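Local coordinates for heterokaryon incompatibility protein s (Podospora anserina, PDB 2WVQ) that forms the [het-s] prion and drives heterokaryon incompatibility by interacting with het-S of incompatible cells, seen here as its mostly helical globular N-terminal domain, at residues Tyr31-Arg36 and Lys149-Leu154; Leu93-Ala98 and Glu161-Gln166; Glu194-Ala199 and Ala220-Ala225. The protein carries 2 engineered substitutions. One frame throughout, in Å; residues are numbered along the deposited sequence.

Contact 1: residues Tyr31-Arg36 and Lys149-Leu154; sequences YVQLGR and KTAWAL
Val32, Gln33 and Leu34 pair in parallel with Trp152, Ala153 and Leu154, forming a two-stranded sheet inside a domain that is otherwise mostly helical. Four backbone hydrogen bonds run between the two strands in alternation. Trp152 N donates to Tyr31 O at 2.9 Å, and Gln33 N donates to Trp152 O in an almost straight bond of 177°. Leu154 N then binds Gln33 O, and Gly35 N closes the series on Leu154 O. The short strands are twisted, with 45° between their directions.

Val32, Leu34, Trp152 and Leu154 share one face of the sheet. Val32 CB sits over one face of the Trp152 ring, offset toward the rim of its six-membered ring, in a CH-pi contact. Trp152 CG lies between the backbone N and the carbonyl carbon (chi1 63°), which lays the indole alongside Val32. Leu154 CD1 fits between two methyl groups, 3.6 Å from Val32 CG2 and 3.7 Å from Leu34 CD2. Helices 42-62, 79-108 and 157-176 pack on this apolar face. Gln33 and Ala153 lie on the other face, where both touch Val116. Gln33 extends across the neighbouring strand, its amide between Ala151 CB and Ala153 CB, with NE2 3.7 Å from the latter.

Just before the strands, Tyr31 meets Lys149. Lys149 CB stands over the centre of the Tyr31 ring, 3.6 Å from its centroid, as a CH-pi contact. The lysine chain bends at three torsions and crosses the tyrosine at about a right angle, bringing NZ within 3.4 Å of Tyr31 CD1.

The regular ladder of bonds, with side chains alternating between two faces, is that of a small parallel beta sheet, here set against the helices of the HeLo domain.

Contact 2: residues Leu93-Ala98 and Glu161-Gln166; sequences LLFESA and EKIVDQ
Ile163 and Gln166 of helix 157-176 meet Leu94, Phe95 and Ala98 of helix 79-108. The two short helical segments run antiparallel, at 176°, with axes 10.7 Å apart.

Ile163 comes first and works with two branches. Its CG2 lies 3.9 Å from Phe95 CZ, at an oblique position to the ring. Its CD1 reaches Phe95 CE2 at the same distance and also touches Ala98 CB at 4.1 Å. CG1 is anti to the carbonyl carbon (chi1 -66°) and the chain runs on extended, which puts CD1 against both the phenyl ring and the alanine methyl. The isoleucine and the phenylalanine cross at about a right angle. Phe95 is also held by an edge-to-face stack with Phe29.

Three residues on, Gln166 meets Leu94. Leu94 CD2 presses on Gln166 CB at 3.5 Å. The other methyl, CD1, lies 3.9 Å from Gln166 OE1. Leu94 CG is anti to the backbone N (chi1 -170°), which helps send both methyls toward Gln166. The glutamine bends at chi2, and OE1 accepts a hydrogen bond from Lys162 of the second subunit.

Between these two segments the chemistry is apolar, with no hydrogen bond crossing. The fit therefore rests on the shapes of methyl groups and a ring, while the polar end of Gln166 serves the dimer interface.

Contact 3: residues Glu194-Ala199 and Ala220-Ala225; sequences EVEDEA and AQKIDA
Glu196 and Lys222 bridge a loop and a helix near the C terminus of the globular domain, in a surface contact that closes a helical hairpin. Helices 198-207 and 213-224 follow each other in the chain. Here the last turn of the second helix lies against the loop that leads into the first.

The polar part gathers round Lys222. Its NZ forms a salt bridge with Glu196 OE2, with a weak hydrogen bond of 3.3 Å. Lys222 CG is anti to the backbone N (chi1 -168°), and the chain stays extended to its end, spanning the gap to the loop. Glu196 starts out pointing away from the helix, but bends at chi2 (-54°) and turns its carboxylate back. The two side chains cross at a slant. Lys222 CE also passes 3.3 Å from Val195 O. The ammonium group has a further partner in the backbone O of Ile192, to which it is hydrogen-bonded. The lysine thus ties both a side chain and the main chain of the loop to its helix.

Asp197 is the N-cap of helix 198-207. Its side chain caps a backbone N just beyond Ala199, and its OD1 is hydrogen-bonded to Ser200 OG.

The apolar part is small. Ile223 points toward segment 194-199, where it meets the first residue of helix 198-207, and it also rests on Leu201 and Lys205 of that helix. Glu198 offers it the aliphatic part of its chain, crossing at about a right angle. The touch is made by Glu198 CG and Ile223 CG2, 3.7 Å apart.

From the N terminus, strand 32-34 follows helix 18-28 and pairs with strand 152-154 more than a hundred residues later, so contact 1 closes a long, mainly helical loop. Helix 79-108 lies within that loop. Its partner, helix 157-176, comes directly after strand 152-154, so contact 2 crosses contact 1. The two meet physically: Trp152 packs on Ala98 and Phe95, and Leu154 on Ile163. Sheet and helix pair thus share one interior. Contact 3 follows in series, tying the loop before helix 198-207 to the end of helix 213-224. Its centre is about 32 Å from that of contact 1 and about 31 Å from that of contact 2.

Contact 1: residues Tyr31-Arg36 and Lys149-Leu154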
ATOM      1  N   TYR A  31       6.957  11.502 -12.468  1.00 36.93           N
ATOM      2  CA  TYR A  31       6.127  10.859 -13.496  1.00 38.63           C
ATOM      3  C   TYR A  31       4.617  10.970 -13.196  1.00 38.57           C
ATOM      4  O   TYR A  31       3.794  10.492 -14.004  1.00 39.97           O
ATOM      5  CB  TYR A  31       6.579   9.407 -13.696  1.00 39.41           C
ATOM      6  CG  TYR A  31       8.060   9.309 -13.986  1.00 43.17           C
ATOM      7  CD1 TYR A  31       8.973   8.965 -12.977  1.00 42.31           C
ATOM      8  CD2 TYR A  31       8.564   9.608 -15.267  1.00 43.98           C
ATOM      9  CE1 TYR A  31      10.354   8.898 -13.243  1.00 44.51           C
ATOM     10  CE2 TYR A  31       9.951   9.547 -15.534  1.00 47.31           C
ATOM     11  CZ  TYR A  31      10.834   9.185 -14.518  1.00 44.40           C
ATOM     12  OH  TYR A  31      12.192   9.103 -14.785  1.00 45.13           O
ATOM     13  N   VAL A  32       4.247  11.584 -12.061  1.00 37.77           N
ATOM     14  CA  VAL A  32       2.830  11.579 -11.651  1.00 37.51           C
ATOM     15  C   VAL A  32       1.945  12.790 -11.998  1.00 36.85           C
ATOM     16  O   VAL A  32       2.226  13.945 -11.672  1.00 35.19           O
ATOM     17  CB  VAL A  32       2.505  10.864 -10.261  1.00 38.49           C
ATOM     18  CG1 VAL A  32       3.712  10.688  -9.341  1.00 37.34           C
ATOM     19  CG2 VAL A  32       1.233  11.420  -9.562  1.00 37.84           C
ATOM     20  N   GLN A  33       0.879  12.456 -12.726  1.00 36.27           N
ATOM     21  CA  GLN A  33      -0.149  13.384 -13.155  1.00 34.33           C
ATOM     22  C   GLN A  33      -1.391  13.232 -12.262  1.00 33.02           C
ATOM     23  O   GLN A  33      -1.580  12.203 -11.602  1.00 31.44           O
ATOM     24  CB  GLN A  33      -0.550  13.061 -14.590  1.00 35.45           C
ATOM     25  CG  GLN A  33       0.504  13.258 -15.663  1.00 37.11           C
ATOM     26  CD  GLN A  33       0.146  12.505 -16.935  1.00 40.20           C
ATOM     27  OE1 GLN A  33       0.774  12.669 -17.966  1.00 41.82           O
ATOM     28  NE2 GLN A  33      -0.886  11.674 -16.858  1.00 44.49           N
ATOM     29  N   LEU A  34      -2.227  14.273 -12.203  1.00 31.15           N
ATOM     30  CA  LEU A  34      -3.495  14.152 -11.489  1.00 29.62           C
ATOM     31  C   LEU A  34      -4.642  14.252 -12.495  1.00 28.55           C
ATOM     32  O   LEU A  34      -4.656  15.135 -13.349  1.00 27.82           O
ATOM     33  CB  LEU A  34      -3.648  15.198 -10.372  1.00 29.35           C
ATOM     34  CG  LEU A  34      -2.614  15.163  -9.234  1.00 31.33           C
ATOM     35  CD1 LEU A  34      -3.062  16.104  -8.138  1.00 31.98           C
ATOM     36  CD2 LEU A  34      -2.432  13.749  -8.681  1.00 31.97           C
ATOM     37  N   GLY A  35      -5.606  13.357 -12.342  1.00 28.50           N
ATOM     38  CA  GLY A  35      -6.675  13.230 -13.316  1.00 28.48           C
ATOM     39  C   GLY A  35      -7.820  14.194 -13.083  1.00 28.49           C
ATOM     40  O   GLY A  35      -7.917  14.888 -12.058  1.00 27.62           O
ATOM     41  N   ARG A  36      -8.729  14.194 -14.044  1.00 29.86           N
ATOM     42  CA  ARG A  36      -9.829  15.134 -14.094  1.00 30.07           C
ATOM     43  C   ARG A  36     -10.615  15.209 -12.782  1.00 29.76           C
ATOM     44  O   ARG A  36     -11.110  16.281 -12.409  1.00 29.64           O
ATOM     45  CB  ARG A  36     -10.720  14.747 -15.298  1.00 31.46           C
ATOM     46  CG  ARG A  36     -12.214  14.822 -15.065  1.00 34.71           C
ATOM     47  CD  ARG A  36     -12.894  13.703 -15.827  1.00 40.31           C
ATOM     48  NE  ARG A  36     -13.498  14.208 -17.049  1.00 44.15           N
ATOM     49  CZ  ARG A  36     -14.786  14.536 -17.148  1.00 44.88           C
ATOM     50  NH1 ARG A  36     -15.567  14.411 -16.092  1.00 47.10           N
ATOM     51  NH2 ARG A  36     -15.286  14.992 -18.283  1.00 45.28           N
ATOM     52  N   LYS A 149      10.738   7.146 -17.350  1.00 53.92           N
ATOM     53  CA  LYS A 149       9.689   6.147 -17.097  1.00 53.02           C
ATOM     54  C   LYS A 149       8.396   6.681 -17.730  1.00 52.19           C
ATOM     55  O   LYS A 149       8.260   7.897 -17.936  1.00 52.16           O
ATOM     56  CB  LYS A 149       9.503   5.944 -15.578  1.00 53.09           C
ATOM     57  CG  LYS A 149      10.357   4.818 -14.976  1.00 53.92           C
ATOM     58  CD  LYS A 149      10.911   5.147 -13.571  1.00 54.99           C
ATOM     59  CE  LYS A 149      10.012   4.716 -12.385  1.00 54.62           C
ATOM     60  NZ  LYS A 149       9.003   5.760 -11.963  1.00 53.76           N
ATOM     61  N   THR A 150       7.454   5.784 -18.040  1.00 51.22           N
ATOM     62  CA  THR A 150       6.106   6.176 -18.509  1.00 49.69           C
ATOM     63  C   THR A 150       5.393   7.061 -17.464  1.00 47.98           C
ATOM     64  O   THR A 150       5.324   6.684 -16.285  1.00 48.59           O
ATOM     65  CB  THR A 150       5.203   4.927 -18.830  1.00 50.21           C
ATOM     66  OG1 THR A 150       5.014   4.127 -17.644  1.00 51.15           O
ATOM     67  CG2 THR A 150       5.814   4.057 -19.961  1.00 49.67           C
ATOM     68  N   ALA A 151       4.902   8.226 -17.896  1.00 45.37           N
ATOM     69  CA  ALA A 151       4.085   9.122 -17.061  1.00 43.20           C
ATOM     70  C   ALA A 151       2.739   8.461 -16.803  1.00 41.42           C
ATOM     71  O   ALA A 151       2.212   7.766 -17.669  1.00 41.07           O
ATOM     72  CB  ALA A 151       3.900  10.488 -17.725  1.00 42.61           C
ATOM     73  N   TRP A 152       2.203   8.641 -15.603  1.00 38.92           N
ATOM     74  CA  TRP A 152       0.987   7.956 -15.222  1.00 36.70           C
ATOM     75  C   TRP A 152       0.164   8.835 -14.274  1.00 34.86           C
ATOM     76  O   TRP A 152       0.699   9.668 -13.557  1.00 35.21           O
ATOM     77  CB  TRP A 152       1.327   6.577 -14.628  1.00 36.60           C
ATOM     78  CG  TRP A 152       2.129   6.705 -13.376  1.00 35.91           C
ATOM     79  CD1 TRP A 152       3.476   6.881 -13.280  1.00 35.62           C
ATOM     80  CD2 TRP A 152       1.623   6.709 -12.044  1.00 35.07           C
ATOM     81  NE1 TRP A 152       3.841   6.993 -11.957  1.00 35.99           N
ATOM     82  CE2 TRP A 152       2.724   6.872 -11.178  1.00 34.62           C
ATOM     83  CE3 TRP A 152       0.345   6.566 -11.492  1.00 33.36           C
ATOM     84  CZ2 TRP A 152       2.583   6.923  -9.803  1.00 35.08           C
ATOM     85  CZ3 TRP A 152       0.211   6.622 -10.139  1.00 34.38           C
ATOM     86  CH2 TRP A 152       1.316   6.799  -9.302  1.00 35.24           C
ATOM     87  N   ALA A 153      -1.147   8.664 -14.281  1.00 32.93           N
ATOM     88  CA  ALA A 153      -2.025   9.542 -13.516  1.00 31.34           C
ATOM     89  C   ALA A 153      -2.614   8.883 -12.287  1.00 30.44           C
ATOM     90  O   ALA A 153      -2.919   7.699 -12.292  1.00 31.96           O
ATOM     91  CB  ALA A 153      -3.163  10.082 -14.421  1.00 30.45           C
ATOM     92  N   LEU A 154      -2.794   9.671 -11.248  1.00 29.27           N
ATOM     93  CA  LEU A 154      -3.664   9.328 -10.132  1.00 28.87           C
ATOM     94  C   LEU A 154      -5.084   9.805 -10.455  1.00 29.59           C
ATOM     95  O   LEU A 154      -5.319  11.006 -10.598  1.00 29.76           O
ATOM     96  CB  LEU A 154      -3.201  10.017  -8.857  1.00 28.24           C
ATOM     97  CG  LEU A 154      -1.823   9.602  -8.332  1.00 27.86           C
ATOM     98  CD1 LEU A 154      -1.360  10.489  -7.187  1.00 25.18           C
ATOM     99  CD2 LEU A 154      -1.904   8.159  -7.888  1.00 26.73           C
TER

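Contact 2: residues Leu93-Ala98 and Glu161-Gln166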
ATOM      1  N   LEU A  93       7.779   0.161  -3.885  1.00 30.06           N
ATOM      2  CA  LEU A  93       6.584  -0.730  -3.960  1.00 30.36           C
ATOM      3  C   LEU A  93       5.258   0.065  -3.936  1.00 30.37           C
ATOM      4  O   LEU A  93       4.293  -0.291  -4.619  1.00 30.32           O
ATOM      5  CB  LEU A  93       6.616  -1.733  -2.800  1.00 29.61           C
ATOM      6  CG  LEU A  93       7.128  -3.171  -2.907  1.00 30.91           C
ATOM      7  CD1 LEU A  93       8.075  -3.416  -4.060  1.00 30.59           C
ATOM      8  CD2 LEU A  93       7.724  -3.640  -1.599  1.00 30.31           C
ATOM      9  N   LEU A  94       5.216   1.084  -3.099  1.00 29.29           N
ATOM     10  CA  LEU A  94       4.123   2.039  -2.992  1.00 30.98           C
ATOM     11  C   LEU A  94       3.731   2.681  -4.339  1.00 29.43           C
ATOM     12  O   LEU A  94       2.549   2.784  -4.682  1.00 28.88           O
ATOM     13  CB  LEU A  94       4.532   3.140  -1.976  1.00 30.90           C
ATOM     14  CG  LEU A  94       3.494   4.142  -1.485  1.00 34.15           C
ATOM     15  CD1 LEU A  94       2.267   3.336  -0.987  1.00 36.84           C
ATOM     16  CD2 LEU A  94       4.086   4.974  -0.336  1.00 33.74           C
ATOM     17  N   PHE A  95       4.740   3.126  -5.080  1.00 27.79           N
ATOM     18  CA  PHE A  95       4.578   3.746  -6.383  1.00 26.96           C
ATOM     19  C   PHE A  95       4.282   2.681  -7.468  1.00 27.32           C
ATOM     20  O   PHE A  95       3.443   2.904  -8.347  1.00 26.29           O
ATOM     21  CB  PHE A  95       5.844   4.586  -6.733  1.00 27.49           C
ATOM     22  CG  PHE A  95       5.869   5.965  -6.092  1.00 28.56           C
ATOM     23  CD1 PHE A  95       6.694   6.232  -4.981  1.00 30.32           C
ATOM     24  CD2 PHE A  95       5.065   6.993  -6.600  1.00 27.99           C
ATOM     25  CE1 PHE A  95       6.694   7.517  -4.358  1.00 30.52           C
ATOM     26  CE2 PHE A  95       5.082   8.326  -6.020  1.00 33.48           C
ATOM     27  CZ  PHE A  95       5.890   8.577  -4.900  1.00 31.84           C
ATOM     28  N   GLU A  96       4.926   1.512  -7.376  1.00 26.02           N
ATOM     29  CA  GLU A  96       4.622   0.415  -8.287  1.00 27.69           C
ATOM     30  C   GLU A  96       3.106   0.028  -8.226  1.00 27.56           C
ATOM     31  O   GLU A  96       2.454  -0.001  -9.255  1.00 27.92           O
ATOM     32  CB  GLU A  96       5.521  -0.794  -8.006  1.00 27.99           C
ATOM     33  CG  GLU A  96       5.685  -1.696  -9.203  1.00 32.71           C
ATOM     34  CD  GLU A  96       6.370  -3.010  -8.867  1.00 36.80           C
ATOM     35  OE1 GLU A  96       6.275  -3.924  -9.710  1.00 38.16           O
ATOM     36  OE2 GLU A  96       6.998  -3.125  -7.787  1.00 35.25           O
ATOM     37  N   SER A  97       2.576  -0.206  -7.026  1.00 27.06           N
ATOM     38  CA  SER A  97       1.144  -0.413  -6.772  1.00 28.31           C
ATOM     39  C   SER A  97       0.200   0.646  -7.345  1.00 29.04           C
ATOM     40  O   SER A  97      -0.846   0.298  -7.937  1.00 29.57           O
ATOM     41  CB  SER A  97       0.904  -0.547  -5.251  1.00 29.14           C
ATOM     42  OG  SER A  97       1.655  -1.632  -4.737  1.00 29.06           O
ATOM     43  N   ALA A  98       0.508   1.923  -7.116  1.00 29.18           N
ATOM     44  CA  ALA A  98      -0.308   3.038  -7.603  1.00 29.50           C
ATOM     45  C   ALA A  98      -0.432   3.026  -9.136  1.00 29.67           C
ATOM     46  O   ALA A  98      -1.542   3.254  -9.671  1.00 29.11           O
ATOM     47  CB  ALA A  98       0.265   4.382  -7.109  1.00 29.95           C
ATOM     48  N   GLU A 161      -4.002  10.419  -1.479  1.00 37.74           N
ATOM     49  CA  GLU A 161      -3.895  10.352  -0.018  1.00 39.03           C
ATOM     50  C   GLU A 161      -3.035   9.184   0.431  1.00 39.34           C
ATOM     51  O   GLU A 161      -2.186   9.353   1.310  1.00 39.81           O
ATOM     52  CB  GLU A 161      -5.271  10.268   0.653  1.00 39.34           C
ATOM     53  CG  GLU A 161      -6.109  11.551   0.572  1.00 42.55           C
ATOM     54  CD  GLU A 161      -5.381  12.816   1.055  1.00 46.67           C
ATOM     55  OE1 GLU A 161      -5.765  13.920   0.591  1.00 48.83           O
ATOM     56  OE2 GLU A 161      -4.437  12.725   1.883  1.00 48.93           O
ATOM     57  N   LYS A 162      -3.238   8.013  -0.179  1.00 38.84           N
ATOM     58  CA  LYS A 162      -2.412   6.838   0.132  1.00 39.00           C
ATOM     59  C   LYS A 162      -0.924   7.116  -0.085  1.00 38.36           C
ATOM     60  O   LYS A 162      -0.137   6.749   0.751  1.00 38.97           O
ATOM     61  CB  LYS A 162      -2.856   5.615  -0.659  1.00 39.00           C
ATOM     62  CG  LYS A 162      -2.185   4.318  -0.251  1.00 39.28           C
ATOM     63  CD  LYS A 162      -3.221   3.152  -0.323  1.00 38.97           C
ATOM     64  CE  LYS A 162      -3.121   2.362  -1.633  1.00 40.22           C
ATOM     65  NZ  LYS A 162      -4.452   1.875  -2.188  1.00 36.96           N
ATOM     66  N   ILE A 163      -0.553   7.748  -1.197  1.00 37.99           N
ATOM     67  CA  ILE A 163       0.852   8.124  -1.437  1.00 38.10           C
ATOM     68  C   ILE A 163       1.356   9.147  -0.417  1.00 37.78           C
ATOM     69  O   ILE A 163       2.417   8.961   0.169  1.00 38.66           O
ATOM     70  CB  ILE A 163       1.102   8.672  -2.868  1.00 37.84           C
ATOM     71  CG1 ILE A 163       0.883   7.560  -3.900  1.00 37.92           C
ATOM     72  CG2 ILE A 163       2.551   9.321  -2.968  1.00 38.58           C
ATOM     73  CD1 ILE A 163       1.243   7.935  -5.278  1.00 36.73           C
ATOM     74  N   VAL A 164       0.605  10.232  -0.244  1.00 36.91           N
ATOM     75  CA  VAL A 164       1.041  11.337   0.584  1.00 36.46           C
ATOM     76  C   VAL A 164       1.221  10.894   2.030  1.00 36.69           C
ATOM     77  O   VAL A 164       2.294  11.141   2.621  1.00 37.79           O
ATOM     78  CB  VAL A 164       0.089  12.575   0.455  1.00 36.07           C
ATOM     79  CG1 VAL A 164       0.236  13.482   1.628  1.00 34.11           C
ATOM     80  CG2 VAL A 164       0.378  13.332  -0.872  1.00 34.10           C
ATOM     81  N   ASP A 165       0.205  10.215   2.567  1.00 35.21           N
ATOM     82  CA  ASP A 165       0.170   9.708   3.931  1.00 35.68           C
ATOM     83  C   ASP A 165       1.219   8.642   4.229  1.00 35.04           C
ATOM     84  O   ASP A 165       1.888   8.698   5.261  1.00 34.57           O
ATOM     85  CB  ASP A 165      -1.231   9.151   4.293  1.00 36.63           C
ATOM     86  CG  ASP A 165      -2.331  10.234   4.313  1.00 40.58           C
ATOM     87  OD1 ASP A 165      -3.524   9.874   4.497  1.00 42.54           O
ATOM     88  OD2 ASP A 165      -2.014  11.442   4.140  1.00 45.49           O
ATOM     89  N   GLN A 166       1.354   7.659   3.347  1.00 35.02           N
ATOM     90  CA  GLN A 166       2.392   6.644   3.513  1.00 35.22           C
ATOM     91  C   GLN A 166       3.818   7.202   3.341  1.00 35.49           C
ATOM     92  O   GLN A 166       4.722   6.778   4.061  1.00 36.17           O
ATOM     93  CB  GLN A 166       2.149   5.465   2.582  1.00 35.34           C
ATOM     94  CG  GLN A 166       0.893   4.670   2.940  1.00 36.88           C
ATOM     95  CD  GLN A 166       1.085   3.178   2.780  1.00 42.60           C
ATOM     96  OE1 GLN A 166       0.242   2.497   2.180  1.00 45.01           O
ATOM     97  NE2 GLN A 166       2.180   2.642   3.349  1.00 44.16           N
TER

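Contact 3: residues Glu194-Ala199 and Ala220-Ala225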
ATOM      1  N   GLU A 194      13.467  32.261   0.598  1.00 48.81           N
ATOM      2  CA  GLU A 194      13.215  33.046  -0.616  1.00 48.87           C
ATOM      3  C   GLU A 194      11.747  33.462  -0.761  1.00 49.20           C
ATOM      4  O   GLU A 194      11.408  34.371  -1.534  1.00 49.45           O
ATOM      5  CB  GLU A 194      13.694  32.283  -1.843  1.00 48.67           C
ATOM      6  CG  GLU A 194      13.996  33.154  -3.031  1.00 49.37           C
ATOM      7  CD  GLU A 194      15.340  32.838  -3.644  1.00 50.33           C
ATOM      8  OE1 GLU A 194      15.940  31.805  -3.269  1.00 50.89           O
ATOM      9  OE2 GLU A 194      15.799  33.630  -4.497  1.00 49.85           O
ATOM     10  N   VAL A 195      10.876  32.806  -0.007  1.00 49.51           N
ATOM     11  CA  VAL A 195       9.450  33.091  -0.096  1.00 49.85           C
ATOM     12  C   VAL A 195       9.069  34.162   0.935  1.00 49.93           C
ATOM     13  O   VAL A 195       9.047  33.915   2.144  1.00 49.70           O
ATOM     14  CB  VAL A 195       8.583  31.775  -0.082  1.00 49.73           C
ATOM     15  CG1 VAL A 195       8.871  30.918   1.122  1.00 51.19           C
ATOM     16  CG2 VAL A 195       7.104  32.069  -0.190  1.00 50.00           C
ATOM     17  N   GLU A 196       8.782  35.363   0.428  1.00 50.22           N
ATOM     18  CA  GLU A 196       8.648  36.543   1.284  1.00 50.72           C
ATOM     19  C   GLU A 196       7.212  36.889   1.660  1.00 50.80           C
ATOM     20  O   GLU A 196       6.962  37.501   2.722  1.00 50.96           O
ATOM     21  CB  GLU A 196       9.329  37.760   0.637  1.00 50.88           C
ATOM     22  CG  GLU A 196      10.844  37.617   0.439  1.00 52.78           C
ATOM     23  CD  GLU A 196      11.607  37.253   1.728  1.00 55.73           C
ATOM     24  OE1 GLU A 196      12.841  37.016   1.645  1.00 55.80           O
ATOM     25  OE2 GLU A 196      10.984  37.200   2.819  1.00 56.98           O
ATOM     26  N   ASP A 197       6.273  36.505   0.788  1.00 50.56           N
ATOM     27  CA  ASP A 197       4.886  36.973   0.928  1.00 50.32           C
ATOM     28  C   ASP A 197       4.068  36.056   1.841  1.00 50.27           C
ATOM     29  O   ASP A 197       4.112  34.818   1.709  1.00 49.98           O
ATOM     30  CB  ASP A 197       4.216  37.116  -0.451  1.00 50.16           C
ATOM     31  CG  ASP A 197       4.336  35.842  -1.308  1.00 50.05           C
ATOM     32  OD1 ASP A 197       3.313  35.455  -1.926  1.00 50.25           O
ATOM     33  OD2 ASP A 197       5.436  35.241  -1.373  1.00 47.74           O
ATOM     34  N   GLU A 198       3.332  36.680   2.765  1.00 49.98           N
ATOM     35  CA  GLU A 198       2.457  35.981   3.704  1.00 50.32           C
ATOM     36  C   GLU A 198       1.512  34.997   2.997  1.00 49.96           C
ATOM     37  O   GLU A 198       1.314  33.810   3.531  1.00 49.95           O
ATOM     38  CB  GLU A 198       1.653  36.990   4.519  1.00 51.16           C
ATOM     39  CG  GLU A 198       1.136  36.464   5.850  1.00 53.64           C
ATOM     40  CD  GLU A 198      -0.210  35.754   5.719  1.00 55.91           C
ATOM     41  OE1 GLU A 198      -1.227  36.449   5.481  1.00 57.19           O
ATOM     42  OE2 GLU A 198      -0.249  34.492   5.850  1.00 58.22           O
ATOM     43  N   ALA A 199       0.914  35.426   1.831  1.00 49.55           N
ATOM     44  CA  ALA A 199       0.024  34.541   1.038  1.00 49.15           C
ATOM     45  C   ALA A 199       0.645  33.191   0.864  1.00 48.68           C
ATOM     46  O   ALA A 199       0.130  32.184   1.392  1.00 49.15           O
ATOM     47  CB  ALA A 199      -0.292  35.166  -0.317  1.00 48.97           C
ATOM     48  N   ALA A 220       5.233  28.998   9.671  1.00 43.28           N
ATOM     49  CA  ALA A 220       4.607  29.617  10.831  1.00 44.55           C
ATOM     50  C   ALA A 220       5.544  30.622  11.502  1.00 45.45           C
ATOM     51  O   ALA A 220       5.124  31.744  11.833  1.00 45.98           O
ATOM     52  CB  ALA A 220       4.142  28.557  11.829  1.00 44.46           C
ATOM     53  N   GLN A 221       6.807  30.229  11.686  1.00 46.37           N
ATOM     54  CA  GLN A 221       7.814  31.103  12.294  1.00 47.83           C
ATOM     55  C   GLN A 221       8.023  32.361  11.450  1.00 48.18           C
ATOM     56  O   GLN A 221       8.290  33.431  11.991  1.00 48.26           O
ATOM     57  CB  GLN A 221       9.157  30.362  12.468  1.00 48.36           C
ATOM     58  CG  GLN A 221       9.332  29.559  13.787  1.00 48.03           C
ATOM     59  CD  GLN A 221      10.336  28.367  13.653  1.00 48.44           C
ATOM     60  OE1 GLN A 221      10.746  27.957  12.540  1.00 49.06           O
ATOM     61  NE2 GLN A 221      10.711  27.804  14.800  1.00 48.36           N
ATOM     62  N   LYS A 222       7.893  32.234  10.129  1.00 48.68           N
ATOM     63  CA  LYS A 222       8.151  33.355   9.227  1.00 49.36           C
ATOM     64  C   LYS A 222       6.984  34.345   9.137  1.00 50.72           C
ATOM     65  O   LYS A 222       7.196  35.565   9.104  1.00 50.36           O
ATOM     66  CB  LYS A 222       8.575  32.865   7.840  1.00 49.22           C
ATOM     67  CG  LYS A 222       9.138  33.967   6.967  1.00 48.70           C
ATOM     68  CD  LYS A 222       9.970  33.388   5.786  1.00 47.82           C
ATOM     69  CE  LYS A 222      10.481  34.637   4.986  1.00 49.17           C
ATOM     70  NZ  LYS A 222      11.725  34.298   4.196  1.00 49.36           N
ATOM     71  N   ILE A 223       5.757  33.830   9.104  1.00 52.36           N
ATOM     72  CA  ILE A 223       4.573  34.703   9.016  1.00 54.00           C
ATOM     73  C   ILE A 223       4.263  35.427  10.320  1.00 54.96           C
ATOM     74  O   ILE A 223       3.653  36.497  10.303  1.00 55.14           O
ATOM     75  CB  ILE A 223       3.308  33.981   8.434  1.00 54.11           C
ATOM     76  CG1 ILE A 223       3.094  32.593   9.066  1.00 54.35           C
ATOM     77  CG2 ILE A 223       3.444  33.836   6.930  1.00 54.65           C
ATOM     78  CD1 ILE A 223       2.083  31.696   8.332  1.00 54.06           C
ATOM     79  N   ASP A 224       4.702  34.857  11.442  1.00 56.29           N
ATOM     80  CA  ASP A 224       4.538  35.501  12.754  1.00 57.50           C
ATOM     81  C   ASP A 224       5.605  36.568  13.022  1.00 58.15           C
ATOM     82  O   ASP A 224       5.327  37.570  13.689  1.00 58.33           O
ATOM     83  CB  ASP A 224       4.496  34.463  13.885  1.00 57.61           C
ATOM     84  CG  ASP A 224       3.206  33.647  13.883  1.00 58.27           C
ATOM     85  OD1 ASP A 224       2.113  34.249  13.979  1.00 58.36           O
ATOM     86  OD2 ASP A 224       3.284  32.400  13.780  1.00 60.16           O
ATOM     87  N   ALA A 225       6.810  36.346  12.493  1.00 59.00           N
ATOM     88  CA  ALA A 225       7.924  37.311  12.576  1.00 59.68           C
ATOM     89  C   ALA A 225       7.579  38.703  12.021  1.00 60.10           C
ATOM     90  O   ALA A 225       7.080  38.846  10.889  1.00 60.43           O
ATOM     91  CB  ALA A 225       9.167  36.752  11.874  1.00 59.82           C
TER